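Hypothetical protein AF1704 (Archaeoglobus fulgidus, PDB 1ZBM) probably catalyses the conversion of cyclic dehypoxanthinylfutalosinate into 1,4-dihydroxy-6-naphthoate and dihydroxyacetone, a step in menaquinone biosynthesis. Local coordinates at residues M25-T30 / P215-E220; N51-A54 / E58-V61; H67-L72 / Y76-A81; Y221-K224 / D230-R233. One frame throughout, in Å; residues are numbered along the deposited sequence.

Interaction 1 (M25-T30 / P215-E220)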
loop_
_atom_site.group_PDB
_atom_site.type_symbol
_atom_site.label_atom_id
_atom_site.label_comp_id
_atom_site.label_asym_id
_atom_site.label_seq_id
_atom_site.Cartn_x
_atom_site.Cartn_y
_atom_site.Cartn_z
HETATM N N MSE A 25 -2.472 6.799 9.848
HETATM C CA MSE A 25 -2.294 5.607 10.667
HETATM C C MSE A 25 -1.188 5.776 11.720
HETATM O O MSE A 25 -1.357 5.390 12.885
HETATM C CB MSE A 25 -1.968 4.422 9.750
HETATM C CG MSE A 25 -1.848 3.076 10.434
HETATM SE SE MSE A 25 -1.102 1.732 9.212
HETATM C CE MSE A 25 -2.263 2.073 7.684
ATOM N N PHE A 26 -0.068 6.377 11.321
ATOM C CA PHE A 26 1.068 6.574 12.237
ATOM C C PHE A 26 1.073 7.855 13.068
ATOM O O PHE A 26 1.976 8.050 13.880
ATOM C CB PHE A 26 2.398 6.515 11.480
ATOM C CG PHE A 26 2.838 5.126 11.122
ATOM C CD1 PHE A 26 2.497 4.571 9.901
ATOM C CD2 PHE A 26 3.633 4.392 11.991
ATOM C CE1 PHE A 26 2.948 3.300 9.545
ATOM C CE2 PHE A 26 4.092 3.119 11.651
ATOM C CZ PHE A 26 3.752 2.575 10.425
ATOM N N TYR A 27 0.078 8.718 12.872
ATOM C CA TYR A 27 0.012 9.975 13.612
ATOM C C TYR A 27 0.217 9.846 15.121
ATOM O O TYR A 27 1.060 10.531 15.695
ATOM C CB TYR A 27 -1.319 10.687 13.354
ATOM C CG TYR A 27 -1.544 11.843 14.295
ATOM C CD1 TYR A 27 -2.312 11.692 15.451
ATOM C CD2 TYR A 27 -0.918 13.071 14.075
ATOM C CE1 TYR A 27 -2.444 12.733 16.363
ATOM C CE2 TYR A 27 -1.045 14.112 14.983
ATOM C CZ TYR A 27 -1.807 13.938 16.122
ATOM O OH TYR A 27 -1.927 14.981 17.014
ATOM N N ALA A 28 -0.560 8.981 15.761
ATOM C CA ALA A 28 -0.454 8.804 17.204
ATOM C C ALA A 28 0.958 8.414 17.633
ATOM O O ALA A 28 1.456 8.879 18.662
ATOM C CB ALA A 28 -1.455 7.743 17.682
HETATM N N MSE A 29 1.599 7.556 16.844
HETATM C CA MSE A 29 2.943 7.099 17.171
HETATM C C MSE A 29 4.003 8.165 16.904
HETATM O O MSE A 29 4.929 8.334 17.695
HETATM C CB MSE A 29 3.273 5.828 16.387
HETATM C CG MSE A 29 4.485 5.071 16.914
HETATM SE SE MSE A 29 4.896 3.484 15.854
HETATM C CE MSE A 29 3.579 2.270 16.603
ATOM N N THR A 30 3.858 8.890 15.800
ATOM C CA THR A 30 4.807 9.933 15.444
ATOM C C THR A 30 4.708 11.173 16.347
ATOM O O THR A 30 5.556 12.069 16.276
ATOM C CB THR A 30 4.625 10.369 13.974
ATOM O OG1 THR A 30 3.248 10.684 13.731
ATOM C CG2 THR A 30 5.062 9.259 13.027
ATOM N N PRO A 215 -10.277 11.153 13.734
ATOM C CA PRO A 215 -10.028 11.323 12.303
ATOM C C PRO A 215 -9.581 12.718 11.895
ATOM O O PRO A 215 -8.711 12.868 11.037
ATOM C CB PRO A 215 -11.363 10.936 11.678
ATOM C CG PRO A 215 -12.343 11.411 12.698
ATOM C CD PRO A 215 -11.712 10.924 13.987
ATOM N N ASP A 216 -10.160 13.745 12.501
ATOM C CA ASP A 216 -9.772 15.098 12.125
ATOM C C ASP A 216 -8.387 15.467 12.627
ATOM O O ASP A 216 -7.609 16.085 11.904
ATOM C CB ASP A 216 -10.818 16.096 12.609
ATOM C CG ASP A 216 -12.162 15.878 11.936
ATOM O OD1 ASP A 216 -12.229 16.049 10.694
ATOM O OD2 ASP A 216 -13.132 15.522 12.637
ATOM N N GLU A 217 -8.072 15.080 13.858
ATOM C CA GLU A 217 -6.769 15.388 14.403
ATOM C C GLU A 217 -5.682 14.663 13.598
ATOM O O GLU A 217 -4.753 15.288 13.083
ATOM C CB GLU A 217 -6.697 14.970 15.869
ATOM C CG GLU A 217 -5.477 15.510 16.595
ATOM C CD GLU A 217 -5.285 14.878 17.956
ATOM O OE1 GLU A 217 -6.298 14.623 18.639
ATOM O OE2 GLU A 217 -4.119 14.655 18.352
ATOM N N ALA A 218 -5.801 13.342 13.482
ATOM C CA ALA A 218 -4.817 12.557 12.741
ATOM C C ALA A 218 -4.694 12.992 11.277
ATOM O O ALA A 218 -3.595 13.032 10.722
ATOM C CB ALA A 218 -5.164 11.072 12.822
ATOM N N ILE A 219 -5.816 13.330 10.656
ATOM C CA ILE A 219 -5.822 13.749 9.263
ATOM C C ILE A 219 -5.154 15.110 9.082
ATOM O O ILE A 219 -4.600 15.407 8.025
ATOM C CB ILE A 219 -7.273 13.820 8.732
ATOM C CG1 ILE A 219 -7.353 13.211 7.330
ATOM C CG2 ILE A 219 -7.777 15.272 8.730
ATOM C CD1 ILE A 219 -6.529 13.908 6.301
ATOM N N GLU A 220 -5.211 15.942 10.118
ATOM C CA GLU A 220 -4.621 17.278 10.067
ATOM C C GLU A 220 -3.130 17.209 9.751
ATOM O O GLU A 220 -2.637 17.904 8.867
ATOM C CB GLU A 220 -4.818 17.995 11.403
ATOM C CG GLU A 220 -4.415 19.464 11.373
ATOM C CD GLU A 220 -5.249 20.261 10.391
ATOM O OE1 GLU A 220 -6.502 20.171 10.455
ATOM O OE2 GLU A 220 -4.659 20.979 9.543
#
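Tyr-27 reaches from helix 20-30 to helix 215-222 and meets it in two ways, through its hydroxyl and through one ring face. Its OH donates a short hydrogen bond to Glu-217 OE2, 2.6 Å long, received on the anti lone pair of the carboxylate, the one turned away from OE1. The carboxylate stands almost perpendicular to the ring, the two planes 86° apart, and OE2 also lies 3.2 Å from Tyr-27 CE1. Nearer the backbone, Ala-218 CA sits over the ring face in a CH-pi contact, 4.0 Å from the Tyr-27 centroid, while the CB atoms of Tyr-27 and Ala-218 pack at 3.9 Å. The small alanine lets the backbones approach closely here: the CA atoms of Tyr-27 and Ala-218 are 5.5 Å apart. With Tyr-27 CG anti to its own nitrogen (chi1 169°), the ring projects across to the second helix; Glu-217, extended beyond CG, comes up to meet the hydroxyl. A leucine in place of Tyr-27 would probably leave the Glu-217 carboxylate without its phenolic donor and Ala-218 without the flat surface it rests on. Farther out, His-31 meets the Tyr-27 ring, and Ser-207 of helix 194-213 is hydrogen-bonded to Met-25 O and Met-29 N, tying down the first helix. The arrangement is helix-on-helix packing within a periplasmic-binding-protein-like fold, joining an N-terminal helix to one 185 residues later.

Interaction 2 (N51-A54 / E58-V61)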
loop_
_atom_site.group_PDB
_atom_site.type_symbol
_atom_site.label_atom_id
_atom_site.label_comp_id
_atom_site.label_asym_id
_atom_site.label_seq_id
_atom_site.Cartn_x
_atom_site.Cartn_y
_atom_site.Cartn_z
ATOM N N ASN A 51 10.095 -1.596 -0.908
ATOM C CA ASN A 51 9.974 -2.951 -1.436
ATOM C C ASN A 51 11.351 -3.435 -1.858
ATOM O O ASN A 51 11.684 -4.590 -1.658
ATOM C CB ASN A 51 9.036 -3.005 -2.644
ATOM C CG ASN A 51 7.581 -2.868 -2.261
ATOM O OD1 ASN A 51 7.190 -3.209 -1.144
ATOM N ND2 ASN A 51 6.762 -2.390 -3.195
ATOM N N ARG A 52 12.145 -2.547 -2.445
ATOM C CA ARG A 52 13.480 -2.910 -2.886
ATOM C C ARG A 52 14.468 -3.024 -1.731
ATOM O O ARG A 52 15.193 -4.008 -1.636
ATOM C CB ARG A 52 13.969 -1.905 -3.936
ATOM C CG ARG A 52 13.287 -2.078 -5.295
ATOM C CD ARG A 52 13.714 -1.022 -6.302
ATOM N NE ARG A 52 13.240 -1.342 -7.663
ATOM C CZ ARG A 52 13.799 -2.251 -8.462
ATOM N NH1 ARG A 52 14.856 -2.936 -8.049
ATOM N NH2 ARG A 52 13.306 -2.476 -9.671
ATOM N N LYS A 53 14.493 -2.038 -0.840
ATOM C CA LYS A 53 15.413 -2.083 0.295
ATOM C C LYS A 53 15.117 -3.266 1.209
ATOM O O LYS A 53 15.972 -3.688 1.984
ATOM C CB LYS A 53 15.336 -0.793 1.107
ATOM C CG LYS A 53 15.966 0.401 0.433
ATOM C CD LYS A 53 16.103 1.521 1.433
ATOM C CE LYS A 53 17.098 2.562 0.966
ATOM N NZ LYS A 53 17.287 3.595 2.029
ATOM N N ALA A 54 13.903 -3.801 1.106
ATOM C CA ALA A 54 13.488 -4.938 1.922
ATOM C C ALA A 54 14.234 -6.214 1.539
ATOM O O ALA A 54 14.217 -7.203 2.279
ATOM C CB ALA A 54 11.976 -5.150 1.789
ATOM N N GLU A 58 16.841 -4.289 5.554
ATOM C CA GLU A 58 17.344 -3.030 6.075
ATOM C C GLU A 58 16.718 -2.585 7.389
ATOM O O GLU A 58 17.425 -2.269 8.341
ATOM C CB GLU A 58 17.144 -1.937 5.029
ATOM C CG GLU A 58 17.817 -0.622 5.382
ATOM C CD GLU A 58 19.152 -0.443 4.683
ATOM O OE1 GLU A 58 19.150 -0.030 3.496
ATOM O OE2 GLU A 58 20.204 -0.733 5.309
ATOM N N TYR A 59 15.393 -2.547 7.447
ATOM C CA TYR A 59 14.729 -2.094 8.663
ATOM C C TYR A 59 14.103 -3.218 9.481
ATOM O O TYR A 59 13.838 -4.307 8.970
ATOM C CB TYR A 59 13.659 -1.059 8.308
ATOM C CG TYR A 59 14.145 0.006 7.354
ATOM C CD1 TYR A 59 15.130 0.920 7.732
ATOM C CD2 TYR A 59 13.629 0.095 6.067
ATOM C CE1 TYR A 59 15.584 1.895 6.842
ATOM C CE2 TYR A 59 14.073 1.060 5.177
ATOM C CZ TYR A 59 15.046 1.955 5.561
ATOM O OH TYR A 59 15.479 2.907 4.663
ATOM N N GLU A 60 13.887 -2.946 10.764
ATOM C CA GLU A 60 13.262 -3.915 11.651
ATOM C C GLU A 60 11.796 -4.060 11.273
ATOM O O GLU A 60 11.259 -5.162 11.267
ATOM C CB GLU A 60 13.351 -3.461 13.108
ATOM C CG GLU A 60 14.674 -3.732 13.782
ATOM C CD GLU A 60 15.727 -2.675 13.512
ATOM O OE1 GLU A 60 15.411 -1.631 12.893
ATOM O OE2 GLU A 60 16.880 -2.895 13.942
ATOM N N VAL A 61 11.151 -2.937 10.974
ATOM C CA VAL A 61 9.738 -2.932 10.586
ATOM C C VAL A 61 9.562 -2.013 9.378
ATOM O O VAL A 61 9.936 -0.841 9.424
ATOM C CB VAL A 61 8.825 -2.394 11.719
ATOM C CG1 VAL A 61 7.370 -2.428 11.260
ATOM C CG2 VAL A 61 8.995 -3.218 12.989
HETATM O O HOH W 1 19.321 2.628 3.188
#
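The last turn of helix 47-53 and the irregular segment 58-61 that leads into strand 61-65 are brought together by a short connection, and the carbonyl O of Lys-53 lies 3.7 Å from Glu-58 CB. The extended Lys-53 side chain slants past both Glu-58 and Tyr-59, its CD 3.6 Å from Tyr-59 OH. Lys-53 NZ donates a rather long hydrogen bond, 3.3 Å, to Tyr-59 OH. Tyr-59 CG lies anti to its carbonyl carbon (chi1 -47°), which turns the phenol back toward the helix, and Glu-58 CG rests over one face of the ring near its rim. Glu-58 bends at chi2, yet its OE1 stops 4.3 Å short of Lys-53 NZ. A water links them, accepting from Lys-53 NZ and donating to Glu-58 OE1, though its short approach to the ammonium makes its exact place less sure. Glu-45, from outside the two segments, takes both polar ends: its OE1 forms a salt bridge with Lys-53 NZ, and its OE2 is hydrogen-bonded to Tyr-59 OH. The ammonium is thus gripped directly by one carboxylate and through water by another, a setting likely to stabilise its positive charge, with the tyrosine hydroxyl bound to both Lys-53 and Glu-45.

Interaction 3 (H67-L72 / Y76-A81)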
loop_
_atom_site.group_PDB
_atom_site.type_symbol
_atom_site.label_atom_id
_atom_site.label_comp_id
_atom_site.label_asym_id
_atom_site.label_seq_id
_atom_site.Cartn_x
_atom_site.Cartn_y
_atom_site.Cartn_z
ATOM N N HIS A 67 2.677 -7.982 -2.958
ATOM C CA HIS A 67 3.453 -8.574 -4.043
ATOM C C HIS A 67 4.901 -8.815 -3.589
ATOM O O HIS A 67 5.371 -9.952 -3.535
ATOM C CB HIS A 67 3.439 -7.630 -5.245
ATOM C CG HIS A 67 4.259 -8.103 -6.408
ATOM N ND1 HIS A 67 4.517 -7.305 -7.501
ATOM C CD2 HIS A 67 4.869 -9.287 -6.655
ATOM C CE1 HIS A 67 5.252 -7.976 -8.372
ATOM N NE2 HIS A 67 5.480 -9.181 -7.883
ATOM N N ALA A 68 5.592 -7.729 -3.259
ATOM C CA ALA A 68 6.974 -7.781 -2.817
ATOM C C ALA A 68 7.192 -8.785 -1.689
ATOM O O ALA A 68 8.176 -9.529 -1.691
ATOM C CB ALA A 68 7.426 -6.398 -2.382
ATOM N N TYR A 69 6.268 -8.816 -0.734
ATOM C CA TYR A 69 6.368 -9.722 0.403
ATOM C C TYR A 69 6.630 -11.165 -0.002
ATOM O O TYR A 69 7.365 -11.885 0.679
ATOM C CB TYR A 69 5.091 -9.673 1.252
ATOM C CG TYR A 69 5.158 -10.608 2.439
ATOM C CD1 TYR A 69 6.043 -10.359 3.484
ATOM C CD2 TYR A 69 4.418 -11.793 2.472
ATOM C CE1 TYR A 69 6.203 -11.264 4.523
ATOM C CE2 TYR A 69 4.575 -12.712 3.519
ATOM C CZ TYR A 69 5.479 -12.429 4.536
ATOM O OH TYR A 69 5.696 -13.320 5.557
ATOM N N ALA A 70 6.031 -11.594 -1.108
ATOM C CA ALA A 70 6.221 -12.970 -1.559
ATOM C C ALA A 70 7.688 -13.268 -1.890
ATOM O O ALA A 70 8.107 -14.427 -1.871
ATOM C CB ALA A 70 5.338 -13.252 -2.767
ATOM N N LEU A 71 8.461 -12.217 -2.165
ATOM C CA LEU A 71 9.880 -12.357 -2.495
ATOM C C LEU A 71 10.806 -12.107 -1.293
ATOM O O LEU A 71 12.024 -11.978 -1.457
ATOM C CB LEU A 71 10.256 -11.399 -3.634
ATOM C CG LEU A 71 9.683 -11.646 -5.032
ATOM C CD1 LEU A 71 9.843 -10.403 -5.887
ATOM C CD2 LEU A 71 10.390 -12.830 -5.678
ATOM N N LEU A 72 10.239 -12.038 -0.090
ATOM C CA LEU A 72 11.046 -11.810 1.101
ATOM C C LEU A 72 10.409 -12.306 2.397
ATOM O O LEU A 72 10.666 -11.777 3.480
ATOM C CB LEU A 72 11.406 -10.326 1.198
ATOM C CG LEU A 72 10.267 -9.384 0.835
ATOM C CD1 LEU A 72 9.513 -9.019 2.105
ATOM C CD2 LEU A 72 10.811 -8.135 0.157
ATOM N N TYR A 76 11.267 -11.797 6.540
ATOM C CA TYR A 76 10.189 -10.996 7.102
ATOM C C TYR A 76 8.896 -11.778 7.271
ATOM O O TYR A 76 8.657 -12.744 6.551
ATOM C CB TYR A 76 9.909 -9.806 6.179
ATOM C CG TYR A 76 10.900 -8.660 6.270
ATOM C CD1 TYR A 76 10.840 -7.745 7.322
ATOM C CD2 TYR A 76 11.892 -8.491 5.304
ATOM C CE1 TYR A 76 11.741 -6.688 7.414
ATOM C CE2 TYR A 76 12.800 -7.440 5.384
ATOM C CZ TYR A 76 12.720 -6.542 6.444
ATOM O OH TYR A 76 13.629 -5.526 6.548
ATOM N N ARG A 77 8.065 -11.372 8.225
ATOM C CA ARG A 77 6.763 -12.011 8.393
ATOM C C ARG A 77 5.732 -10.893 8.441
ATOM O O ARG A 77 6.057 -9.753 8.778
ATOM C CB ARG A 77 6.689 -12.850 9.665
ATOM C CG ARG A 77 6.449 -12.088 10.936
ATOM C CD ARG A 77 6.191 -13.064 12.067
ATOM N NE ARG A 77 6.176 -12.403 13.365
ATOM C CZ ARG A 77 5.203 -11.607 13.790
ATOM N NH1 ARG A 77 4.148 -11.364 13.016
ATOM N NH2 ARG A 77 5.283 -11.061 14.999
ATOM N N ILE A 78 4.492 -11.214 8.092
ATOM C CA ILE A 78 3.438 -10.215 8.075
ATOM C C ILE A 78 2.962 -9.851 9.467
ATOM O O ILE A 78 2.648 -10.723 10.275
ATOM C CB ILE A 78 2.229 -10.689 7.265
ATOM C CG1 ILE A 78 2.686 -11.142 5.873
ATOM C CG2 ILE A 78 1.232 -9.544 7.126
ATOM C CD1 ILE A 78 1.667 -12.002 5.144
ATOM N N LEU A 79 2.925 -8.554 9.756
ATOM C CA LEU A 79 2.461 -8.093 11.068
ATOM C C LEU A 79 0.931 -8.024 11.033
ATOM O O LEU A 79 0.348 -7.579 10.051
ATOM C CB LEU A 79 3.062 -6.725 11.367
ATOM C CG LEU A 79 2.991 -6.287 12.817
ATOM C CD1 LEU A 79 3.936 -7.130 13.687
ATOM C CD2 LEU A 79 3.392 -4.807 12.880
ATOM N N SER A 80 0.271 -8.454 12.098
ATOM C CA SER A 80 -1.190 -8.448 12.092
ATOM C C SER A 80 -1.822 -7.075 11.855
ATOM O O SER A 80 -2.933 -6.994 11.347
ATOM C CB SER A 80 -1.717 -9.045 13.393
ATOM O OG SER A 80 -1.201 -10.372 13.566
ATOM N N ALA A 81 -1.103 -6.006 12.188
ATOM C CA ALA A 81 -1.608 -4.651 12.018
ATOM C C ALA A 81 -0.783 -3.809 11.047
ATOM O O ALA A 81 0.445 -3.930 10.982
ATOM C CB ALA A 81 -1.663 -3.952 13.373
#
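Tyr-69 swings its ring toward the 76-81 segment by placing CG opposite the main-chain nitrogen (chi1 180°), and Ile-78 directs CG1 back at it with that carbon anti to the carbonyl carbon (chi1 -53°). The two meet across the tight connection between helix 66-69 and strand 76-86, an outermost strand of the five-stranded mixed sheet in this periplasmic-binding-protein-like fold. Ile-78 CG1 lies over the Tyr-69 ring face in a CH-pi contact, 3.6 Å from the centroid and displaced toward the phenolic end, with CD1 3.4 Å from Tyr-69 CE2. Beyond the ring, Tyr-69 OH comes within 3.3 Å of Arg-77 CA. An alanine in place of Tyr-69 is likely to open a gap beside Ile-78 and strip its CG1 of the aromatic face it covers. Leu-185 and Tyr-261 add further packing on Tyr-69, whose side chain lies about 7 Å from that of Thr-114, predicted to bind substrate. The chain leaves the helix through a type I turn, Tyr-69 to Leu-72, before closing onto the strand. Leu-72 CD1 packs 4.0 Å from Tyr-76 CD2, while the Tyr-76 hydroxyl is probably hydrogen-bonded to the carbonyl of Tyr-59. Tyr-76 N donates to Leu-72 O over 3.1 Å, with a C=O...N angle of 154°, and the same carbonyl oxygen lies at the edge of the Tyr-76 ring, 3.4 Å from CB.

Interaction 4 (Y221-K224 / D230-R233)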
loop_
_atom_site.group_PDB
_atom_site.type_symbol
_atom_site.label_atom_id
_atom_site.label_comp_id
_atom_site.label_asym_id
_atom_site.label_seq_id
_atom_site.Cartn_x
_atom_site.Cartn_y
_atom_site.Cartn_z
ATOM N N TYR A 221 -2.414 16.376 10.494
ATOM C CA TYR A 221 -0.988 16.221 10.272
ATOM C C TYR A 221 -0.745 15.521 8.931
ATOM O O TYR A 221 0.153 15.893 8.178
ATOM C CB TYR A 221 -0.374 15.395 11.396
ATOM C CG TYR A 221 1.060 15.000 11.145
ATOM C CD1 TYR A 221 2.091 15.932 11.263
ATOM C CD2 TYR A 221 1.385 13.699 10.765
ATOM C CE1 TYR A 221 3.415 15.581 11.011
ATOM C CE2 TYR A 221 2.705 13.332 10.509
ATOM C CZ TYR A 221 3.715 14.277 10.632
ATOM O OH TYR A 221 5.022 13.936 10.375
ATOM N N ALA A 222 -1.560 14.512 8.639
ATOM C CA ALA A 222 -1.438 13.738 7.412
ATOM C C ALA A 222 -1.507 14.601 6.171
ATOM O O ALA A 222 -1.005 14.222 5.109
ATOM C CB ALA A 222 -2.533 12.676 7.356
HETATM N N MSE A 223 -2.140 15.760 6.299
HETATM C CA MSE A 223 -2.279 16.668 5.172
HETATM C C MSE A 223 -0.943 16.957 4.486
HETATM O O MSE A 223 -0.911 17.245 3.292
HETATM C CB MSE A 223 -2.942 17.978 5.629
HETATM C CG MSE A 223 -4.406 17.823 6.055
HETATM SE SE MSE A 223 -5.536 17.059 4.668
HETATM C CE MSE A 223 -5.425 18.475 3.360
ATOM N N LYS A 224 0.162 16.875 5.219
ATOM C CA LYS A 224 1.459 17.141 4.591
ATOM C C LYS A 224 1.711 16.236 3.370
ATOM O O LYS A 224 2.584 16.517 2.548
ATOM C CB LYS A 224 2.595 16.980 5.599
ATOM C CG LYS A 224 2.674 15.612 6.207
ATOM C CD LYS A 224 3.650 15.588 7.349
ATOM C CE LYS A 224 5.049 15.918 6.884
ATOM N NZ LYS A 224 5.981 15.611 7.992
ATOM N N ASP A 230 -8.396 17.907 -0.568
ATOM C CA ASP A 230 -8.991 18.704 0.493
ATOM C C ASP A 230 -9.128 17.772 1.694
ATOM O O ASP A 230 -8.900 16.564 1.573
ATOM C CB ASP A 230 -10.353 19.226 0.039
ATOM C CG ASP A 230 -11.107 18.218 -0.811
ATOM O OD1 ASP A 230 -11.788 17.336 -0.247
ATOM O OD2 ASP A 230 -11.006 18.299 -2.054
ATOM N N ARG A 231 -9.493 18.323 2.848
ATOM C CA ARG A 231 -9.629 17.535 4.080
ATOM C C ARG A 231 -10.620 16.373 4.022
ATOM O O ARG A 231 -10.353 15.290 4.547
ATOM C CB ARG A 231 -9.988 18.461 5.256
ATOM C CG ARG A 231 -8.752 19.006 5.956
ATOM C CD ARG A 231 -8.962 20.336 6.680
ATOM N NE ARG A 231 -7.667 20.860 7.133
ATOM C CZ ARG A 231 -6.903 21.706 6.441
ATOM N NH1 ARG A 231 -5.734 22.106 6.935
ATOM N NH2 ARG A 231 -7.324 22.186 5.277
ATOM N N GLU A 232 -11.755 16.592 3.372
ATOM C CA GLU A 232 -12.761 15.549 3.282
ATOM C C GLU A 232 -12.300 14.389 2.420
ATOM O O GLU A 232 -12.436 13.221 2.793
ATOM C CB GLU A 232 -14.064 16.124 2.724
ATOM C CG GLU A 232 -14.802 17.006 3.723
ATOM C CD GLU A 232 -14.986 16.319 5.079
ATOM O OE1 GLU A 232 -14.239 16.661 6.025
ATOM O OE2 GLU A 232 -15.862 15.426 5.181
ATOM N N ARG A 233 -11.757 14.724 1.258
ATOM C CA ARG A 233 -11.280 13.727 0.317
ATOM C C ARG A 233 -10.136 12.925 0.939
ATOM O O ARG A 233 -10.022 11.716 0.728
ATOM C CB ARG A 233 -10.806 14.425 -0.957
ATOM C CG ARG A 233 -11.114 13.667 -2.222
ATOM C CD ARG A 233 -12.158 14.399 -3.043
ATOM N NE ARG A 233 -11.780 14.392 -4.454
ATOM C CZ ARG A 233 -12.405 15.074 -5.403
ATOM N NH1 ARG A 233 -13.455 15.832 -5.100
ATOM N NH2 ARG A 233 -11.971 14.998 -6.652
#
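Met-223, a selenomethionine in this crystal, fills the angle between the end of helix 215-222 and the start of helix 231-241, and its selenium end makes the closer part of the contact. Met-223 SE lies 4.0 Å from Arg-231 CG and 4.2 Å from Arg-231 CA. Met-223 CE rests against the backbone just before the helix, 4.1 Å from Asp-230 C and equally far from Arg-231 N. Bends at chi2 (-57°) and chi3 (-65°) fold the Met-223 chain compactly, which lays its end on the first turn of the second helix; the Arg-231 chain crosses it at about a right angle. Even this packing is moderate, purely van der Waals, and buries 136 Å² in all. The other side is looser and more polar. Arg-231, extended from CG to NE, carries its guanidinium past the selenomethionine to a salt bridge between NH1 and Glu-220, so its CG touches the selenium while the charge is paired about one turn back on the first helix. Asp-230, exposed to solvent, turns away from Met-223 and works within its own segment: OD1 accepts from Arg-233 N at 3.0 Å, approached on the anti side and 33° out of the carboxylate plane. Farther along, Arg-233 NH2 pairs with Asp-160. The whole is a surface helix-loop-helix corner between consecutive helices 215-222 and 231-241, the second opened by an aspartate N-cap.

How the interactions relate
Interactions 1 and 4 share helix 215-222 and have centres 10 Å apart; Glu-220 OE2 bridges them through a salt bridge to Arg-231 NH1 (3.0 Å), and Tyr-27 CD2 packs on Tyr-221 CB at 3.6 Å. Interactions 2 and 3 form a second pair, with centres 11 Å apart, joined by a probable hydrogen bond between Tyr-59 O and Tyr-76 OH (2.7 Å). The pairs do not touch: the nearest atoms of interactions 1 and 3 are about 6 Å apart, those of interactions 3 and 4 about 17 Å. Interaction 3 approaches the predicted substrate site, where His-67 N is hydrogen-bonded to Thr-114 OG1; the other three contacts lie away from the annotated sites.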